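Local coordinates for probable outer membrane protein (Pseudomonas aeruginosa, PDB 3DWO) that probably forms a beta-barrel channel that carries hydrophobic compounds, such as long-chain fatty acids, across the outer membrane, at residues Val117-Met122 against Ile141-Leu146; Ile165-Ser170 against Asn209-Phe214; Arg237-Gly242 against Ser279-Ile284; Phe314-Leu319 against Ile326-Tyr331. All coordinates share one frame; numbering follows the deposited sequence.

Contacts 1 and 2 each pair neighbouring wall strands of the beta barrel and share the junction of strands 138-153 and 158-177, where T143 OG1 meets T169 OG1 at 2.6 Å. Contact 1 is the most buried, nine of its eleven touching residues being buried, and its register shifts by one residue around V118-P119. Contact 2 is partly buried, with polar groups on one side and detergent near the other. Contact 3 follows along the wall, N209 being bonded to N238, but one face, that of K239 and R281, carries a charged network. Contact 4 is a separate hairpin against contact 3, A280 CB lying 3.6 Å from T318 O. One detergent molecule touches both contacts 1 and 4.

Contact 1. Residues Val117-Met122 against Ile141-Leu146; sequences VVPMGM and IETIGL. With C8E ((hydroxyethyloxy)tri(ethyloxy)octane), chain E; C8E ((hydroxyethyloxy)tri(ethyloxy)octane), chain D.
Strands 110-125 and 138-153 are antiparallel neighbours in the beta-barrel wall of this FadL relative, and between V117-M122 and I141-L146 their register slips by one residue. V117 and G145 exchange two backbone hydrogen bonds, with V117 N 2.8 Å from G145 O. At the other end M122 and I141 form a second such pair, M122 N lying 2.9 Å from I141 O. Five steps along one strand therefore match four along the other, and the extra residue is taken up around V118-P119, where P119 has the helix-like psi of -35°. P119 has no N-H to give; its CD instead sits 3.0 Å from T143 O. On the same side T143 is wedged in tightly: its CB is 3.4 Å from M120 CB, shorter than usual carbon contact. Its hydroxyl is satisfied by T169 of the next strand. On the other face E142 OE1 lies 3.3 Å from C1 of a detergent molecule. P119 and G121 bond by backbone to V5 and F3 of the N-terminal part, consistent with the inward kink of the third strand in FadL; strand 93-105 packs on V117, V118 and M122, and strand 158-177 flanks 141-146.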
# COMPACT_ATOMS: atom_id res chain seq x y z
N VAL A 117 6.10 -12.50 -1.14
CA VAL A 117 4.92 -11.66 -1.17
C VAL A 117 5.22 -10.15 -1.24
O VAL A 117 6.35 -9.72 -1.00
CB VAL A 117 4.04 -11.97 0.07
CG1 VAL A 117 3.05 -10.87 0.32
CG2 VAL A 117 3.31 -13.29 -0.13
N VAL A 118 4.19 -9.37 -1.57
CA VAL A 118 4.29 -7.91 -1.66
C VAL A 118 3.14 -7.34 -0.83
O VAL A 118 2.08 -6.99 -1.37
CB VAL A 118 4.16 -7.43 -3.13
CG1 VAL A 118 4.44 -5.94 -3.21
CG2 VAL A 118 5.14 -8.20 -4.02
N PRO A 119 3.32 -7.22 0.49
CA PRO A 119 2.30 -6.70 1.41
C PRO A 119 1.93 -5.23 1.23
O PRO A 119 0.77 -4.85 1.43
CB PRO A 119 2.92 -6.93 2.79
CG PRO A 119 3.94 -8.01 2.57
CD PRO A 119 4.52 -7.63 1.24
N MET A 120 2.91 -4.42 0.86
CA MET A 120 2.69 -2.99 0.71
C MET A 120 3.20 -2.43 -0.61
O MET A 120 4.24 -2.84 -1.12
CB MET A 120 3.37 -2.26 1.88
CG MET A 120 2.45 -1.33 2.64
SD MET A 120 2.78 -1.31 4.41
CE MET A 120 4.50 -0.67 4.41
N GLY A 121 2.45 -1.47 -1.14
CA GLY A 121 2.84 -0.86 -2.39
C GLY A 121 1.90 0.24 -2.85
O GLY A 121 0.69 0.07 -2.88
N MET A 122 2.48 1.39 -3.19
CA MET A 122 1.70 2.52 -3.69
C MET A 122 2.65 3.49 -4.36
O MET A 122 3.85 3.50 -4.07
CB MET A 122 0.92 3.22 -2.58
CG MET A 122 0.05 4.40 -3.06
SD MET A 122 -0.94 4.13 -4.58
CE MET A 122 -1.86 2.65 -4.14
N ILE A 141 6.25 3.62 -2.29
CA ILE A 141 6.36 2.68 -1.17
C ILE A 141 6.20 1.26 -1.69
O ILE A 141 5.27 0.97 -2.44
CB ILE A 141 5.23 2.88 -0.12
CG1 ILE A 141 5.03 4.35 0.20
CG2 ILE A 141 5.55 2.10 1.14
CD1 ILE A 141 4.26 5.11 -0.86
N GLU A 142 7.10 0.37 -1.29
CA GLU A 142 6.98 -1.02 -1.67
C GLU A 142 7.59 -1.89 -0.60
O GLU A 142 8.67 -1.59 -0.09
CB GLU A 142 7.63 -1.33 -3.02
CG GLU A 142 7.57 -2.84 -3.33
CD GLU A 142 7.64 -3.18 -4.82
OE1 GLU A 142 8.17 -2.36 -5.60
OE2 GLU A 142 7.19 -4.28 -5.21
N THR A 143 6.87 -2.95 -0.24
CA THR A 143 7.31 -3.90 0.77
C THR A 143 7.27 -5.29 0.15
O THR A 143 6.25 -5.71 -0.37
CB THR A 143 6.38 -3.89 2.01
OG1 THR A 143 6.49 -2.63 2.69
CG2 THR A 143 6.74 -5.02 2.96
N ILE A 144 8.40 -5.98 0.19
CA ILE A 144 8.47 -7.33 -0.34
C ILE A 144 8.92 -8.22 0.80
O ILE A 144 9.84 -7.88 1.53
CB ILE A 144 9.47 -7.43 -1.50
CG1 ILE A 144 9.02 -6.53 -2.65
CG2 ILE A 144 9.55 -8.87 -1.99
CD1 ILE A 144 9.95 -6.57 -3.85
N GLY A 145 8.26 -9.37 0.96
CA GLY A 145 8.64 -10.26 2.03
C GLY A 145 8.85 -11.71 1.62
O GLY A 145 8.23 -12.21 0.68
N LEU A 146 9.75 -12.37 2.34
CA LEU A 146 10.05 -13.78 2.13
C LEU A 146 9.48 -14.46 3.37
O LEU A 146 9.72 -14.02 4.50
CB LEU A 146 11.56 -14.00 2.01
CG LEU A 146 12.16 -13.24 0.82
CD1 LEU A 146 13.66 -13.52 0.70
CD2 LEU A 146 11.44 -13.66 -0.46
C1 C8E E . 6.03 -0.30 -6.98
C2 C8E E . 4.73 0.28 -6.68
C3 C8E E . 3.90 -0.54 -5.80
C4 C8E E . 2.98 -1.29 -6.64
C5 C8E E . 1.63 -1.23 -6.04
C6 C8E E . 0.81 -2.30 -6.56
C7 C8E E . -0.49 -1.89 -6.05
C8 C8E E . -1.47 -2.07 -7.13
O9 C8E E . -2.87 -2.20 -7.00
C10 C8E E . -3.40 -3.29 -6.26
C11 C8E E . -4.88 -3.09 -6.33
O12 C8E E . -5.26 -1.80 -5.82
C13 C8E E . -6.61 -1.37 -6.15
C14 C8E E . -7.09 0.10 -6.36
O15 C8E E . -6.54 1.18 -7.17
C16 C8E E . -5.58 1.96 -6.42
C17 C8E E . -6.18 3.15 -5.66
O18 C8E E . -5.99 4.52 -6.06
C19 C8E E . -4.81 5.12 -5.46
C20 C8E E . -4.86 6.29 -4.41
O21 C8E E . -4.62 5.99 -3.04
C1 C8E D . -3.46 9.73 3.05
C2 C8E D . -2.03 9.89 2.80
C3 C8E D . -1.15 9.07 3.62
C4 C8E D . 0.20 9.30 3.16
C5 C8E D . 1.05 8.16 3.59
C6 C8E D . 2.26 8.10 2.79
C7 C8E D . 3.12 7.34 3.68
C8 C8E D . 3.93 6.39 2.89
O9 C8E D . 5.34 6.21 2.95
C10 C8E D . 6.19 7.30 2.66
C11 C8E D . 7.59 6.79 2.83
O12 C8E D . 8.09 7.11 4.14
C13 C8E D . 9.19 8.07 4.18
C14 C8E D . 9.06 9.62 4.17
O15 C8E D . 9.62 10.65 5.05
C16 C8E D . 8.75 10.96 6.16
C17 C8E D . 7.75 12.09 5.90
O18 C8E D . 7.88 13.03 4.81
C19 C8E D . 8.63 14.22 5.16
C20 C8E D . 8.06 15.68 5.01
O21 C8E D . 8.33 16.42 3.81

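Contact 2. Residues Ile165-Ser170 against Asn209-Phe214; sequences IIQRTS and NTSPGF. With C8E ((hydroxyethyloxy)tri(ethyloxy)octane), chain M.
I165-S170 and N209-F214 run antiparallel, their axes 4.6 Å apart at closest and at 150° to each other, and I165/G213, Q167/S211 and T169/N209 each exchange two backbone hydrogen bonds. T169 N reaches N209 O at 2.7 Å. Side chains then sort onto two faces. On the face of I165, Q167 and T169, the CG2 branch of I165 lies between its own backbone N and carbonyl carbon and rests 3.3 Å from G213 O. G213, with no side chain, leaves the room that this methyl group fills. Next to it Q167 crosses toward the other strand with its CB 3.5 Å from S211 O; the placement of its amide end is doubtful, because OE1 is modelled too close to T169. The hydroxyl of S211 is bonded to the carbonyl of R237, just as N209 ND2 is bonded to N238.

The other face is mostly aliphatic where the side chains meet. I166 CD1 lies 4.0 Å from P212 CB, while its CG2 branch meets the methyl of T210. R168 brings its CD methylene to 3.1 Å from T210 OG1, so it is the arginine's carbon stem that does the touching. A detergent molecule continues this surface, with its C6 at 3.5 Å from P212 CG. The side chains of S211 and N209 thus find polar partners in flanking strand 226-248, whereas the face of I166 and P212 is largely apolar near the detergent, with R168 the charged exception, consistent with a wall that partly faces the membrane.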
# COMPACT_ATOMS: atom_id res chain seq x y z
N ILE A 165 7.68 -13.80 8.66
CA ILE A 165 7.93 -13.13 7.40
C ILE A 165 9.09 -12.17 7.57
O ILE A 165 9.12 -11.39 8.52
CB ILE A 165 6.68 -12.36 6.91
CG1 ILE A 165 7.05 -11.46 5.73
CG2 ILE A 165 6.08 -11.55 8.05
CD1 ILE A 165 5.86 -10.71 5.14
N ILE A 166 10.08 -12.26 6.68
CA ILE A 166 11.21 -11.34 6.74
C ILE A 166 10.87 -10.32 5.68
O ILE A 166 10.86 -10.62 4.48
CB ILE A 166 12.55 -12.02 6.43
CG1 ILE A 166 12.78 -13.17 7.42
CG2 ILE A 166 13.67 -11.01 6.58
CD1 ILE A 166 12.78 -12.74 8.88
N GLN A 167 10.60 -9.12 6.14
CA GLN A 167 10.17 -8.03 5.29
C GLN A 167 11.18 -6.93 4.99
O GLN A 167 11.96 -6.51 5.85
CB GLN A 167 8.90 -7.46 5.94
CG GLN A 167 8.43 -6.16 5.41
CD GLN A 167 9.30 -5.03 5.84
OE1 GLN A 167 9.56 -4.13 5.05
NE2 GLN A 167 9.75 -5.04 7.09
N ARG A 168 11.15 -6.45 3.76
CA ARG A 168 12.02 -5.37 3.33
C ARG A 168 11.15 -4.27 2.72
O ARG A 168 10.44 -4.50 1.75
CB ARG A 168 13.04 -5.87 2.31
CG ARG A 168 13.77 -4.75 1.57
CD ARG A 168 14.66 -3.94 2.49
NE ARG A 168 15.19 -2.77 1.81
CZ ARG A 168 15.85 -2.80 0.66
NH1 ARG A 168 16.05 -3.96 0.04
NH2 ARG A 168 16.29 -1.68 0.10
N THR A 169 11.21 -3.08 3.31
CA THR A 169 10.44 -1.94 2.81
C THR A 169 11.34 -0.82 2.35
O THR A 169 12.31 -0.48 3.02
CB THR A 169 9.53 -1.35 3.92
OG1 THR A 169 8.53 -2.30 4.30
CG2 THR A 169 8.84 -0.09 3.41
N SER A 170 11.01 -0.24 1.20
CA SER A 170 11.77 0.90 0.70
C SER A 170 10.72 1.99 0.53
O SER A 170 9.60 1.72 0.10
CB SER A 170 12.42 0.60 -0.65
OG SER A 170 11.47 0.62 -1.68
N ASN A 209 14.19 -0.44 5.18
CA ASN A 209 14.28 -1.24 6.40
C ASN A 209 13.90 -2.70 6.18
O ASN A 209 13.04 -3.02 5.36
CB ASN A 209 13.40 -0.67 7.51
CG ASN A 209 13.58 -1.41 8.83
OD1 ASN A 209 14.68 -1.46 9.37
ND2 ASN A 209 12.50 -2.01 9.34
N THR A 210 14.54 -3.57 6.95
CA THR A 210 14.28 -5.00 6.90
C THR A 210 13.99 -5.42 8.34
O THR A 210 14.79 -5.15 9.24
CB THR A 210 15.50 -5.78 6.37
OG1 THR A 210 15.80 -5.35 5.04
CG2 THR A 210 15.21 -7.28 6.36
N SER A 211 12.85 -6.06 8.56
CA SER A 211 12.48 -6.52 9.89
C SER A 211 11.55 -7.73 9.79
O SER A 211 10.92 -7.95 8.76
CB SER A 211 11.81 -5.40 10.68
OG SER A 211 10.57 -5.03 10.10
N PRO A 212 11.44 -8.52 10.87
CA PRO A 212 10.60 -9.72 10.96
C PRO A 212 9.17 -9.48 11.40
O PRO A 212 8.88 -8.57 12.18
CB PRO A 212 11.34 -10.60 11.97
CG PRO A 212 12.62 -9.82 12.32
CD PRO A 212 12.27 -8.40 12.08
N GLY A 213 8.28 -10.34 10.91
CA GLY A 213 6.88 -10.27 11.26
C GLY A 213 6.35 -11.66 11.53
O GLY A 213 6.90 -12.65 11.05
N PHE A 214 5.28 -11.75 12.31
CA PHE A 214 4.71 -13.04 12.62
C PHE A 214 3.22 -13.10 12.32
O PHE A 214 2.52 -12.08 12.38
CB PHE A 214 4.98 -13.36 14.09
CG PHE A 214 6.45 -13.45 14.41
CD1 PHE A 214 7.14 -14.65 14.25
CD2 PHE A 214 7.16 -12.32 14.81
CE1 PHE A 214 8.52 -14.72 14.47
CE2 PHE A 214 8.54 -12.37 15.03
CZ PHE A 214 9.22 -13.57 14.86
C1 C8E M . 14.80 -5.47 13.86
C2 C8E M . 14.89 -5.97 12.49
C3 C8E M . 16.07 -6.77 12.20
C4 C8E M . 15.78 -7.52 10.99
C5 C8E M . 16.64 -8.73 10.97
C6 C8E M . 15.82 -9.91 10.90
C7 C8E M . 16.13 -10.53 12.17
C8 C8E M . 15.98 -11.99 12.02
O9 C8E M . 14.80 -12.76 12.23
C10 C8E M . 14.21 -12.77 13.52
C11 C8E M . 13.00 -13.65 13.39
O12 C8E M . 13.37 -15.05 13.45

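Contact 3. Residues Arg237-Gly242 against Ser279-Ile284; sequences RNKLKG and SARLDI. With SO4 (sulfate ion), chain B.
The guanidinium of R237 lies flat on that of R281, centres 3.3 Å apart and planes at 19°, just beyond the end of the antiparallel pairing between barrel strand 226-248 and strand 275-281. R281 NH2 sits over the centre of the R237 group, and on the opposite face of the R281 group is K239 CB. The like charges are balanced by D283, which bridges both arginines in one salt-bridge network, and by a sulfate, probably from the crystallisation liquor. D283 OD2 takes R237 NH2 at 2.8 Å through its syn lone pair, while OD1 takes R281 NH2 at 3.2 Å on its own syn side. The bend of R281 at chi3 (73°) turns its guanidinium back over R237, and its NH1 then meets O3 of the sulfate at 2.7 Å.

N238 N also binds D283 OD1 at 2.7 Å, from the anti side and tilted out of the carboxylate plane, which helps position the carboxylate. N238 is itself fixed across the contact, since L282 N bonds to its carbonyl oxygen nearly along the C=O direction and its ND2 reaches L282 O. Farther along, L240 and A280 exchange two backbone hydrogen bonds. L282 packs on F3, M120 and F314, an apolar patch away from the charges. L240 CD2 joins that layer, 3.9 Å from L282 CB.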
# COMPACT_ATOMS: atom_id res chain seq x y z
N ARG A 237 6.66 -4.01 13.18
CA ARG A 237 7.40 -2.81 13.56
C ARG A 237 8.36 -2.55 12.41
O ARG A 237 9.11 -3.44 12.00
CB ARG A 237 8.16 -3.05 14.86
CG ARG A 237 7.25 -3.32 16.04
CD ARG A 237 7.31 -2.20 17.06
NE ARG A 237 6.52 -1.03 16.67
CZ ARG A 237 6.71 0.19 17.16
NH1 ARG A 237 7.66 0.41 18.07
NH2 ARG A 237 5.93 1.20 16.76
N ASN A 238 8.34 -1.33 11.89
CA ASN A 238 9.14 -1.01 10.72
C ASN A 238 9.64 0.44 10.72
O ASN A 238 8.96 1.34 10.23
CB ASN A 238 8.25 -1.32 9.51
CG ASN A 238 9.00 -1.31 8.20
OD1 ASN A 238 10.19 -1.61 8.13
ND2 ASN A 238 8.28 -1.00 7.13
N LYS A 239 10.83 0.64 11.27
CA LYS A 239 11.43 1.97 11.33
C LYS A 239 12.35 2.13 10.12
O LYS A 239 13.43 1.54 10.07
CB LYS A 239 12.24 2.13 12.61
CG LYS A 239 12.97 3.46 12.74
CD LYS A 239 13.62 3.56 14.12
CE LYS A 239 14.39 4.85 14.30
NZ LYS A 239 15.00 4.92 15.66
N LEU A 240 11.90 2.92 9.15
CA LEU A 240 12.67 3.16 7.94
C LEU A 240 13.84 4.10 8.23
O LEU A 240 13.71 5.08 8.97
CB LEU A 240 11.77 3.76 6.86
CG LEU A 240 10.80 2.83 6.10
CD1 LEU A 240 10.19 1.79 7.03
CD2 LEU A 240 9.71 3.67 5.45
N LYS A 241 14.99 3.78 7.65
CA LYS A 241 16.19 4.58 7.85
C LYS A 241 16.83 4.90 6.52
O LYS A 241 16.80 4.09 5.59
CB LYS A 241 17.17 3.83 8.74
CG LYS A 241 16.56 3.39 10.07
CD LYS A 241 17.54 2.57 10.89
CE LYS A 241 16.80 1.72 11.90
NZ LYS A 241 15.85 0.75 11.24
N GLY A 242 17.42 6.09 6.44
CA GLY A 242 18.07 6.53 5.22
C GLY A 242 18.55 7.97 5.33
O GLY A 242 19.25 8.32 6.29
N SER A 279 15.08 9.05 9.57
CA SER A 279 14.28 7.86 9.85
C SER A 279 12.80 8.24 9.87
O SER A 279 12.45 9.41 9.96
CB SER A 279 14.67 7.25 11.20
OG SER A 279 14.27 8.09 12.27
N ALA A 280 11.94 7.23 9.77
CA ALA A 280 10.51 7.43 9.78
C ALA A 280 9.84 6.08 10.00
O ALA A 280 10.08 5.14 9.24
CB ALA A 280 10.04 8.04 8.45
N ARG A 281 9.04 5.97 11.06
CA ARG A 281 8.34 4.71 11.33
C ARG A 281 7.21 4.55 10.33
O ARG A 281 6.55 5.52 9.97
CB ARG A 281 7.72 4.70 12.74
CG ARG A 281 8.71 4.69 13.89
CD ARG A 281 8.07 4.03 15.11
NE ARG A 281 7.96 2.59 14.93
CZ ARG A 281 8.91 1.72 15.23
NH1 ARG A 281 10.06 2.15 15.75
NH2 ARG A 281 8.74 0.43 15.00
N LEU A 282 7.01 3.32 9.87
CA LEU A 282 5.95 3.00 8.92
C LEU A 282 5.60 1.53 9.17
O LEU A 282 5.84 0.67 8.32
CB LEU A 282 6.44 3.23 7.49
CG LEU A 282 5.42 3.43 6.35
CD1 LEU A 282 4.58 2.19 6.17
CD2 LEU A 282 4.53 4.61 6.64
N ASP A 283 5.07 1.25 10.35
CA ASP A 283 4.71 -0.11 10.72
C ASP A 283 3.65 -0.69 9.78
O ASP A 283 2.70 -0.01 9.40
CB ASP A 283 4.16 -0.17 12.15
CG ASP A 283 5.19 0.24 13.19
OD1 ASP A 283 6.41 0.27 12.88
OD2 ASP A 283 4.78 0.53 14.34
N ILE A 284 3.84 -1.95 9.40
CA ILE A 284 2.88 -2.61 8.54
C ILE A 284 1.73 -3.00 9.47
O ILE A 284 1.92 -3.78 10.40
CB ILE A 284 3.49 -3.86 7.88
CG1 ILE A 284 4.75 -3.46 7.11
CG2 ILE A 284 2.49 -4.51 6.93
CD1 ILE A 284 5.47 -4.61 6.45
S SO4 B . 10.66 6.03 16.87
O1 SO4 B . 10.81 6.34 18.30
O2 SO4 B . 9.30 6.39 16.43
O3 SO4 B . 10.89 4.59 16.67
O4 SO4 B . 11.64 6.80 16.08

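Contact 4. Residues Phe314-Leu319 against Ile326-Tyr331; sequences FQDLTL and IVSIPY. With C8E ((hydroxyethyloxy)tri(ethyloxy)octane), chain D; C8E ((hydroxyethyloxy)tri(ethyloxy)octane), chain C.
F314 and Y331 lie side by side with near-parallel rings, their planes 14° apart but slid so far, with centroids 5.4 Å from each other, that they barely overlap. Contact runs instead through F314 CE2, which is 3.5 Å from Y331 CD2. L317 comes in at the edge of the Y331 ring, in its plane, placing its CB 3.5 Å from Y331 CE2. A detergent molecule passes over one face of the same ring, its C3 lying 3.4 Å from Y331 CE1, and goes on to touch L317, L319 and V327. Buried in this packing, Y331 OH is satisfied by D370 and R372, which fix the far end of the ring.

The strands 316-321 and 324-330 form a beta hairpin. L317 and I329 exchange two backbone hydrogen bonds, and Y331 N adds another to Q315 O. Near the turn the pairing contains a classic beta bulge, in which I326 and V327 both face L319: I326 N bonds to L319 O at 2.8 Å, and the V327 N bond to that oxygen is weak. L319 CD2 lies alongside I326 CB at 3.8 Å, the two side chains pointing the same way.

The face carrying D316, T318, S328 and P330 is less enclosed and polar. There S328 turns its OG anti to the backbone N (chi1 -171°), which lets it share a hydrogen bond with T318 OG1, although the exact place of the threonine oxygen is less sure. Q315 is on the surface, its NE2 bonded to the carbonyl of S312.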
# COMPACT_ATOMS: atom_id res chain seq x y z
N PHE A 314 -1.56 3.62 12.03
CA PHE A 314 -0.95 4.67 11.24
C PHE A 314 -1.55 6.01 11.66
O PHE A 314 -2.47 6.53 11.02
CB PHE A 314 -1.17 4.45 9.74
CG PHE A 314 -0.39 5.40 8.87
CD1 PHE A 314 1.00 5.44 8.94
CD2 PHE A 314 -1.05 6.28 8.01
CE1 PHE A 314 1.73 6.33 8.16
CE2 PHE A 314 -0.32 7.18 7.22
CZ PHE A 314 1.07 7.20 7.29
N GLN A 315 -1.04 6.55 12.76
CA GLN A 315 -1.51 7.81 13.32
C GLN A 315 -0.83 9.01 12.69
O GLN A 315 -1.45 10.06 12.52
CB GLN A 315 -1.29 7.81 14.83
CG GLN A 315 -2.28 6.94 15.60
CD GLN A 315 -3.69 7.49 15.52
OE1 GLN A 315 -3.91 8.67 15.80
NE2 GLN A 315 -4.65 6.66 15.14
N ASP A 316 0.45 8.87 12.36
CA ASP A 316 1.18 9.97 11.76
C ASP A 316 2.43 9.52 11.01
O ASP A 316 2.89 8.39 11.17
CB ASP A 316 1.59 10.95 12.85
CG ASP A 316 2.55 10.34 13.84
OD1 ASP A 316 2.26 9.24 14.36
OD2 ASP A 316 3.61 10.96 14.11
N LEU A 317 2.97 10.42 10.20
CA LEU A 317 4.19 10.14 9.45
C LEU A 317 5.16 11.16 10.02
O LEU A 317 5.00 12.36 9.82
CB LEU A 317 4.00 10.41 7.95
CG LEU A 317 4.55 9.40 6.93
CD1 LEU A 317 4.79 10.11 5.61
CD2 LEU A 317 5.84 8.76 7.42
N THR A 318 6.17 10.68 10.74
CA THR A 318 7.11 11.61 11.33
C THR A 318 8.53 11.45 10.82
O THR A 318 9.15 10.40 10.99
CB THR A 318 7.12 11.47 12.85
OG1 THR A 318 5.79 11.57 13.34
CG2 THR A 318 7.97 12.57 13.48
N LEU A 319 9.04 12.51 10.20
CA LEU A 319 10.40 12.48 9.71
C LEU A 319 11.28 12.90 10.87
O LEU A 319 11.04 13.93 11.49
CB LEU A 319 10.60 13.45 8.55
CG LEU A 319 12.08 13.67 8.20
CD1 LEU A 319 12.69 12.35 7.74
CD2 LEU A 319 12.21 14.73 7.12
N ILE A 326 11.82 16.39 12.52
CA ILE A 326 12.00 17.47 11.55
C ILE A 326 10.58 17.99 11.34
O ILE A 326 10.32 19.19 11.45
CB ILE A 326 12.58 16.96 10.23
CG1 ILE A 326 14.05 16.55 10.43
CG2 ILE A 326 12.48 18.04 9.16
CD1 ILE A 326 14.93 17.66 10.94
N VAL A 327 9.66 17.07 11.04
CA VAL A 327 8.26 17.41 10.86
C VAL A 327 7.41 16.16 11.10
O VAL A 327 7.79 15.05 10.72
CB VAL A 327 7.95 17.97 9.43
CG1 VAL A 327 8.21 16.91 8.37
CG2 VAL A 327 6.49 18.43 9.37
N SER A 328 6.26 16.35 11.75
CA SER A 328 5.34 15.26 12.02
C SER A 328 4.01 15.59 11.34
O SER A 328 3.42 16.63 11.60
CB SER A 328 5.14 15.10 13.53
OG SER A 328 4.41 13.91 13.81
N ILE A 329 3.55 14.69 10.48
CA ILE A 329 2.31 14.89 9.75
C ILE A 329 1.23 13.90 10.22
O ILE A 329 1.38 12.68 10.06
CB ILE A 329 2.55 14.71 8.23
CG1 ILE A 329 3.64 15.68 7.78
CG2 ILE A 329 1.25 14.98 7.45
CD1 ILE A 329 4.08 15.49 6.33
N PRO A 330 0.15 14.41 10.81
CA PRO A 330 -0.91 13.51 11.28
C PRO A 330 -1.73 12.93 10.13
O PRO A 330 -2.02 13.62 9.15
CB PRO A 330 -1.75 14.41 12.18
CG PRO A 330 -0.78 15.48 12.62
CD PRO A 330 -0.05 15.77 11.34
N TYR A 331 -2.11 11.67 10.25
CA TYR A 331 -2.91 11.03 9.23
C TYR A 331 -4.11 10.34 9.87
O TYR A 331 -5.16 10.23 9.25
CB TYR A 331 -2.06 10.03 8.44
CG TYR A 331 -1.23 10.71 7.37
CD1 TYR A 331 -1.85 11.38 6.31
CD2 TYR A 331 0.16 10.68 7.41
CE1 TYR A 331 -1.09 12.02 5.32
CE2 TYR A 331 0.93 11.32 6.43
CZ TYR A 331 0.30 11.98 5.39
OH TYR A 331 1.05 12.60 4.40
C1 C8E D . -3.46 9.73 3.05
C2 C8E D . -2.03 9.89 2.80
C3 C8E D . -1.15 9.07 3.62
C4 C8E D . 0.20 9.30 3.16
C5 C8E D . 1.05 8.16 3.59
C6 C8E D . 2.26 8.10 2.79
C7 C8E D . 3.12 7.34 3.68
C8 C8E D . 3.93 6.39 2.89
O9 C8E D . 5.34 6.21 2.95
C10 C8E D . 6.19 7.30 2.66
C11 C8E D . 7.59 6.79 2.83
O12 C8E D . 8.09 7.11 4.14
C13 C8E D . 9.19 8.07 4.18
C14 C8E D . 9.06 9.62 4.17
O15 C8E D . 9.62 10.65 5.05
C16 C8E D . 8.75 10.96 6.16
C17 C8E D . 7.75 12.09 5.90
O18 C8E D . 7.88 13.03 4.81
C19 C8E D . 8.63 14.22 5.16
C20 C8E D . 8.06 15.68 5.01
O21 C8E D . 8.33 16.42 3.81
C1 C8E C . 10.28 19.71 6.63
C2 C8E C . 10.24 20.86 7.52
C3 C8E C . 10.78 22.08 6.95
C4 C8E C . 10.80 23.08 8.00
C5 C8E C . 11.13 24.39 7.40
C6 C8E C . 11.04 25.43 8.39
C7 C8E C . 11.65 26.53 7.66
C8 C8E C . 11.70 27.69 8.56
O9 C8E C . 12.15 29.00 8.29
C10 C8E C . 13.48 29.22 7.86
C11 C8E C . 13.59 30.70 7.71
O12 C8E C . 13.82 31.08 6.35
C13 C8E C . 13.71 32.51 6.12
C14 C8E C . 13.95 33.26 4.77
O15 C8E C . 14.14 32.79 3.40
C16 C8E C . 15.54 32.57 3.13
C17 C8E C . 16.29 33.79 2.57
O18 C8E C . 17.70 34.02 2.79
C19 C8E C . 17.97 34.79 3.98
C20 C8E C . 19.37 34.85 4.69
O21 C8E C . 19.43 35.26 6.06